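PDB 6QGI: VP5 from Halorubrum pleomorphic virus 2, which serves as the envelope protein of a haloarchaeal pleomorphic virus and probably drives fusion of the viral membrane with that of its host. Local coordinates for residues 30-41 with 126-137. Numbering follows the deposited sequence.
Sequences APPEGLTADALK and SILSTVVNHPDI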
ATOM      1  N   ALA A  30     -17.725   8.713  -6.046  1.00 26.41           N
ATOM      2  CA  ALA A  30     -18.569   9.452  -5.118  1.00 25.71           C
ATOM      3  C   ALA A  30     -20.009   8.955  -5.181  1.00 28.21           C
ATOM      4  O   ALA A  30     -20.481   8.647  -6.284  1.00 28.41           O
ATOM      5  CB  ALA A  30     -18.520  10.928  -5.422  1.00 27.10           C
ATOM      6  N   PRO A  31     -20.720   8.891  -4.023  1.00 23.12           N
ATOM      7  CA  PRO A  31     -22.113   8.424  -4.036  1.00 22.81           C
ATOM      8  C   PRO A  31     -23.000   9.241  -4.968  1.00 27.25           C
ATOM      9  O   PRO A  31     -22.783  10.452  -5.112  1.00 26.66           O
ATOM     10  CB  PRO A  31     -22.559   8.590  -2.580  1.00 24.33           C
ATOM     11  CG  PRO A  31     -21.294   8.530  -1.805  1.00 28.22           C
ATOM     12  CD  PRO A  31     -20.271   9.190  -2.645  1.00 23.78           C
ATOM     13  N   PRO A  32     -24.022   8.602  -5.570  1.00 23.81           N
ATOM     14  CA  PRO A  32     -24.916   9.322  -6.477  1.00 24.23           C
ATOM     15  C   PRO A  32     -25.940  10.198  -5.764  1.00 28.07           C
ATOM     16  O   PRO A  32     -26.176  10.054  -4.570  1.00 27.63           O
ATOM     17  CB  PRO A  32     -25.630   8.188  -7.217  1.00 26.28           C
ATOM     18  CG  PRO A  32     -25.671   7.086  -6.240  1.00 30.11           C
ATOM     19  CD  PRO A  32     -24.376   7.162  -5.507  1.00 24.97           C
ATOM     20  N   GLU A  33     -26.587  11.081  -6.527  1.00 25.31           N
ATOM     21  CA  GLU A  33     -27.688  11.899  -6.033  1.00 25.99           C
ATOM     22  C   GLU A  33     -28.957  11.040  -6.113  1.00 30.30           C
ATOM     23  O   GLU A  33     -28.956  10.021  -6.807  1.00 30.07           O
ATOM     24  CB  GLU A  33     -27.802  13.198  -6.847  1.00 28.56           C
ATOM     25  CG  GLU A  33     -26.718  14.209  -6.500  1.00 39.76           C
ATOM     26  CD  GLU A  33     -26.846  15.603  -7.085  1.00 67.52           C
ATOM     27  OE1 GLU A  33     -27.985  16.113  -7.201  1.00 70.49           O
ATOM     28  OE2 GLU A  33     -25.791  16.201  -7.400  1.00 62.84           O
ATOM     29  N   GLY A  34     -30.001  11.420  -5.392  1.00 27.21           N
ATOM     30  CA  GLY A  34     -31.252  10.673  -5.397  1.00 27.77           C
ATOM     31  C   GLY A  34     -31.312   9.522  -4.417  1.00 31.61           C
ATOM     32  O   GLY A  34     -32.239   8.706  -4.467  1.00 32.09           O
ATOM     33  N   LEU A  35     -30.332   9.457  -3.514  1.00 27.48           N
ATOM     34  CA  LEU A  35     -30.257   8.419  -2.493  1.00 27.15           C
ATOM     35  C   LEU A  35     -31.086   8.789  -1.260  1.00 32.72           C
ATOM     36  O   LEU A  35     -31.402   9.967  -1.059  1.00 32.80           O
ATOM     37  CB  LEU A  35     -28.791   8.205  -2.072  1.00 26.08           C
ATOM     38  CG  LEU A  35     -27.815   7.688  -3.109  1.00 30.96           C
ATOM     39  CD1 LEU A  35     -26.416   7.713  -2.568  1.00 30.05           C
ATOM     40  CD2 LEU A  35     -28.168   6.281  -3.534  1.00 34.65           C
ATOM     41  N   THR A  36     -31.424   7.786  -0.419  1.00 29.76           N
ATOM     42  CA  THR A  36     -32.130   8.046   0.841  1.00 30.62           C
ATOM     43  C   THR A  36     -31.128   8.722   1.777  1.00 35.34           C
ATOM     44  O   THR A  36     -29.916   8.604   1.553  1.00 35.10           O
ATOM     45  CB  THR A  36     -32.764   6.774   1.461  1.00 37.99           C
ATOM     46  OG1 THR A  36     -31.755   5.816   1.777  1.00 37.60           O
ATOM     47  CG2 THR A  36     -33.839   6.145   0.580  1.00 36.70           C
ATOM     48  N   ALA A  37     -31.621   9.452   2.791  1.00 32.64           N
ATOM     49  CA  ALA A  37     -30.781  10.155   3.760  1.00 32.09           C
ATOM     50  C   ALA A  37     -29.706   9.233   4.376  1.00 34.20           C
ATOM     51  O   ALA A  37     -28.524   9.539   4.261  1.00 32.93           O
ATOM     52  CB  ALA A  37     -31.642  10.768   4.854  1.00 33.71           C
ATOM     53  N   ASP A  38     -30.108   8.074   4.940  1.00 30.74           N
ATOM     54  CA  ASP A  38     -29.189   7.117   5.571  1.00 29.58           C
ATOM     55  C   ASP A  38     -28.167   6.528   4.578  1.00 30.51           C
ATOM     56  O   ASP A  38     -26.976   6.485   4.898  1.00 29.31           O
ATOM     57  CB  ASP A  38     -29.966   5.980   6.265  1.00 31.94           C
ATOM     58  CG  ASP A  38     -29.105   5.137   7.189  1.00 44.97           C
ATOM     59  OD1 ASP A  38     -28.667   5.662   8.237  1.00 44.68           O
ATOM     60  OD2 ASP A  38     -28.868   3.952   6.862  1.00 53.64           O
ATOM     61  N   ALA A  39     -28.634   6.085   3.391  1.00 25.89           N
ATOM     62  CA  ALA A  39     -27.813   5.495   2.323  1.00 24.39           C
ATOM     63  C   ALA A  39     -26.700   6.436   1.878  1.00 26.87           C
ATOM     64  O   ALA A  39     -25.584   5.967   1.672  1.00 26.03           O
ATOM     65  CB  ALA A  39     -28.676   5.118   1.132  1.00 25.46           C
ATOM     66  N   LEU A  40     -26.986   7.756   1.749  1.00 22.78           N
ATOM     67  CA  LEU A  40     -25.963   8.733   1.354  1.00 21.59           C
ATOM     68  C   LEU A  40     -24.882   8.831   2.427  1.00 24.67           C
ATOM     69  O   LEU A  40     -23.706   8.792   2.097  1.00 24.86           O
ATOM     70  CB  LEU A  40     -26.558  10.124   1.052  1.00 22.06           C
ATOM     71  CG  LEU A  40     -25.553  11.208   0.618  1.00 25.68           C
ATOM     72  CD1 LEU A  40     -24.853  10.837  -0.674  1.00 25.28           C
ATOM     73  CD2 LEU A  40     -26.216  12.555   0.498  1.00 27.47           C
ATOM     74  N   LYS A  41     -25.284   8.905   3.699  1.00 20.66           N
ATOM     75  CA  LYS A  41     -24.386   8.975   4.849  1.00 19.75           C
ATOM     76  C   LYS A  41     -23.483   7.731   4.899  1.00 23.40           C
ATOM     77  O   LYS A  41     -22.280   7.845   5.161  1.00 22.76           O
ATOM     78  CB  LYS A  41     -25.199   9.124   6.146  1.00 22.05           C
ATOM     79  CG  LYS A  41     -26.009  10.418   6.213  1.00 31.14           C
ATOM     80  CD  LYS A  41     -26.485  10.760   7.619  1.00 38.24           C
ATOM     81  CE  LYS A  41     -27.875  10.255   7.909  1.00 46.04           C
ATOM     82  NZ  LYS A  41     -28.278  10.552   9.305  1.00 54.81           N
ATOM     83  N   SER A 126     -17.195  15.979  -5.493  1.00 27.61           N
ATOM     84  CA  SER A 126     -18.449  15.369  -5.937  1.00 27.77           C
ATOM     85  C   SER A 126     -19.249  14.810  -4.745  1.00 31.62           C
ATOM     86  O   SER A 126     -20.469  14.713  -4.854  1.00 32.37           O
ATOM     87  CB  SER A 126     -18.214  14.304  -7.004  1.00 31.43           C
ATOM     88  OG  SER A 126     -17.278  13.320  -6.601  1.00 42.98           O
ATOM     89  N   ILE A 127     -18.588  14.501  -3.598  1.00 27.01           N
ATOM     90  CA  ILE A 127     -19.278  14.090  -2.364  1.00 26.39           C
ATOM     91  C   ILE A 127     -20.010  15.326  -1.828  1.00 31.95           C
ATOM     92  O   ILE A 127     -21.226  15.280  -1.633  1.00 32.46           O
ATOM     93  CB  ILE A 127     -18.333  13.464  -1.290  1.00 27.99           C
ATOM     94  CG1 ILE A 127     -17.904  12.034  -1.663  1.00 27.41           C
ATOM     95  CG2 ILE A 127     -18.971  13.496   0.108  1.00 28.15           C
ATOM     96  CD1 ILE A 127     -16.531  11.606  -1.081  1.00 31.31           C
ATOM     97  N   LEU A 128     -19.263  16.446  -1.649  1.00 28.39           N
ATOM     98  CA  LEU A 128     -19.771  17.728  -1.149  1.00 28.73           C
ATOM     99  C   LEU A 128     -20.882  18.289  -2.058  1.00 33.23           C
ATOM    100  O   LEU A 128     -21.735  19.021  -1.565  1.00 34.32           O
ATOM    101  CB  LEU A 128     -18.638  18.764  -0.980  1.00 28.65           C
ATOM    102  CG  LEU A 128     -17.460  18.393  -0.063  1.00 31.56           C
ATOM    103  CD1 LEU A 128     -16.281  19.303  -0.304  1.00 32.04           C
ATOM    104  CD2 LEU A 128     -17.839  18.427   1.391  1.00 33.21           C
ATOM    105  N   SER A 129     -20.887  17.929  -3.362  1.00 28.90           N
ATOM    106  CA  SER A 129     -21.935  18.327  -4.304  1.00 29.32           C
ATOM    107  C   SER A 129     -23.203  17.544  -3.984  1.00 31.20           C
ATOM    108  O   SER A 129     -24.250  18.146  -3.747  1.00 32.08           O
ATOM    109  CB  SER A 129     -21.500  18.086  -5.749  1.00 33.65           C
ATOM    110  OG  SER A 129     -20.411  18.912  -6.123  1.00 44.06           O
ATOM    111  N   THR A 130     -23.081  16.204  -3.909  1.00 25.13           N
ATOM    112  CA  THR A 130     -24.154  15.256  -3.592  1.00 24.30           C
ATOM    113  C   THR A 130     -24.751  15.537  -2.195  1.00 27.40           C
ATOM    114  O   THR A 130     -25.961  15.387  -2.013  1.00 28.40           O
ATOM    115  CB  THR A 130     -23.624  13.811  -3.688  1.00 29.22           C
ATOM    116  OG1 THR A 130     -22.974  13.623  -4.940  1.00 25.91           O
ATOM    117  CG2 THR A 130     -24.713  12.786  -3.573  1.00 30.80           C
ATOM    118  N   VAL A 131     -23.913  15.949  -1.226  1.00 22.06           N
ATOM    119  CA  VAL A 131     -24.350  16.243   0.144  1.00 21.90           C
ATOM    120  C   VAL A 131     -25.186  17.544   0.142  1.00 27.88           C
ATOM    121  O   VAL A 131     -26.344  17.500   0.556  1.00 28.33           O
ATOM    122  CB  VAL A 131     -23.164  16.270   1.156  1.00 24.61           C
ATOM    123  CG1 VAL A 131     -23.608  16.772   2.519  1.00 24.66           C
ATOM    124  CG2 VAL A 131     -22.528  14.885   1.296  1.00 22.87           C
ATOM    125  N   VAL A 132     -24.637  18.662  -0.384  1.00 25.51           N
ATOM    126  CA  VAL A 132     -25.339  19.954  -0.471  1.00 27.04           C
ATOM    127  C   VAL A 132     -26.668  19.789  -1.243  1.00 31.92           C
ATOM    128  O   VAL A 132     -27.709  20.230  -0.748  1.00 32.62           O
ATOM    129  CB  VAL A 132     -24.439  21.069  -1.084  1.00 31.63           C
ATOM    130  CG1 VAL A 132     -25.249  22.296  -1.503  1.00 33.13           C
ATOM    131  CG2 VAL A 132     -23.336  21.475  -0.113  1.00 31.10           C
ATOM    132  N   ASN A 133     -26.633  19.115  -2.418  1.00 27.83           N
ATOM    133  CA  ASN A 133     -27.805  18.887  -3.272  1.00 28.23           C
ATOM    134  C   ASN A 133     -28.875  18.023  -2.601  1.00 31.79           C
ATOM    135  O   ASN A 133     -30.056  18.200  -2.923  1.00 32.43           O
ATOM    136  CB  ASN A 133     -27.412  18.279  -4.614  1.00 28.41           C
ATOM    137  CG  ASN A 133     -26.819  19.281  -5.570  1.00 50.58           C
ATOM    138  OD1 ASN A 133     -27.387  20.350  -5.831  1.00 47.58           O
ATOM    139  ND2 ASN A 133     -25.662  18.958  -6.123  1.00 41.14           N
ATOM    140  N   HIS A 134     -28.480  17.108  -1.672  1.00 26.79           N
ATOM    141  CA  HIS A 134     -29.447  16.278  -0.939  1.00 26.17           C
ATOM    142  C   HIS A 134     -30.352  17.179  -0.093  1.00 33.36           C
ATOM    143  O   HIS A 134     -29.858  18.038   0.650  1.00 33.76           O
ATOM    144  CB  HIS A 134     -28.781  15.202  -0.066  1.00 24.71           C
ATOM    145  CG  HIS A 134     -29.712  14.094   0.322  1.00 27.34           C
ATOM    146  ND1 HIS A 134     -30.680  14.271   1.295  1.00 29.49           N
ATOM    147  CD2 HIS A 134     -29.797  12.830  -0.151  1.00 28.22           C
ATOM    148  CE1 HIS A 134     -31.327  13.120   1.373  1.00 28.43           C
ATOM    149  NE2 HIS A 134     -30.828  12.221   0.526  1.00 28.09           N
ATOM    150  N   PRO A 135     -31.683  17.013  -0.239  1.00 31.48           N
ATOM    151  CA  PRO A 135     -32.622  17.900   0.467  1.00 32.92           C
ATOM    152  C   PRO A 135     -32.673  17.738   1.989  1.00 38.08           C
ATOM    153  O   PRO A 135     -33.034  18.695   2.683  1.00 38.70           O
ATOM    154  CB  PRO A 135     -33.973  17.512  -0.140  1.00 35.29           C
ATOM    155  CG  PRO A 135     -33.800  16.120  -0.624  1.00 38.18           C
ATOM    156  CD  PRO A 135     -32.398  16.063  -1.119  1.00 32.88           C
ATOM    157  N   ASP A 136     -32.345  16.545   2.507  1.00 33.75           N
ATOM    158  CA  ASP A 136     -32.459  16.259   3.933  1.00 33.57           C
ATOM    159  C   ASP A 136     -31.134  16.306   4.681  1.00 37.86           C
ATOM    160  O   ASP A 136     -31.136  16.196   5.910  1.00 37.78           O
ATOM    161  CB  ASP A 136     -33.110  14.877   4.140  1.00 34.89           C
ATOM    162  CG  ASP A 136     -34.364  14.615   3.317  1.00 46.92           C
ATOM    163  OD1 ASP A 136     -35.172  15.558   3.142  1.00 48.46           O
ATOM    164  OD2 ASP A 136     -34.540  13.467   2.856  1.00 53.95           O
ATOM    165  N   ILE A 137     -30.009  16.462   3.968  1.00 34.49           N
ATOM    166  CA  ILE A 137     -28.681  16.415   4.581  1.00 33.61           C
ATOM    167  C   ILE A 137     -27.799  17.597   4.173  1.00 36.46           C
ATOM    168  O   ILE A 137     -27.861  18.073   3.040  1.00 36.69           O
ATOM    169  CB  ILE A 137     -28.031  15.048   4.190  1.00 36.05           C
ATOM    170  CG1 ILE A 137     -28.761  13.893   4.888  1.00 36.90           C
ATOM    171  CG2 ILE A 137     -26.513  14.965   4.456  1.00 35.37           C
ATOM    172  CD1 ILE A 137     -28.451  12.650   4.334  1.00 48.91           C
TER
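His134, just past the end of helix 91-133, reaches across to the turn that leads into helix 37-60. His134 NE2 donates to Leu35 O at 2.8 Å, a bent bond (N-H...O 139°) that meets the carbonyl from above its plane. The other ring nitrogen, His134 ND1, accepts a hydrogen bond from Asp136 N at 3.1 Å, and together the two bonds restrain the rotation of the ring. One face of the ring carries Ile137 CD1, offset toward the rim; the same methyl lies 3.7 Å from Ala37 CB and also packs on Lys41 CG. Leu40, its CG swung anti to the backbone N (chi1 -180°), spreads its two methyls along the last turn of helix 91-133: CD2 lies 3.6 Å from His134 CD2, while CD1 meets Thr130 CG2 at 3.5 Å. Thr130 CG2 also packs against the loop, touching Pro32 O and Glu33 CG, whereas Thr130 OG1 turns back to donate to Ser126 O at 2.7 Å. Beyond it, the extended Glu33 side chain lies across Asn133, carboxylate and amide planes 26° apart. Pro31 CD rests on Ile127 CG1. Within the envelope protein N-terminal family region, the contact thus joins the start of helix 37-60 to the end of helix 91-133 across an almost wholly helical intervening chain, with Pro31 also leaning on Gln43 and Thr47, and Val142, in the loop after helix 91-133, touching Lys41.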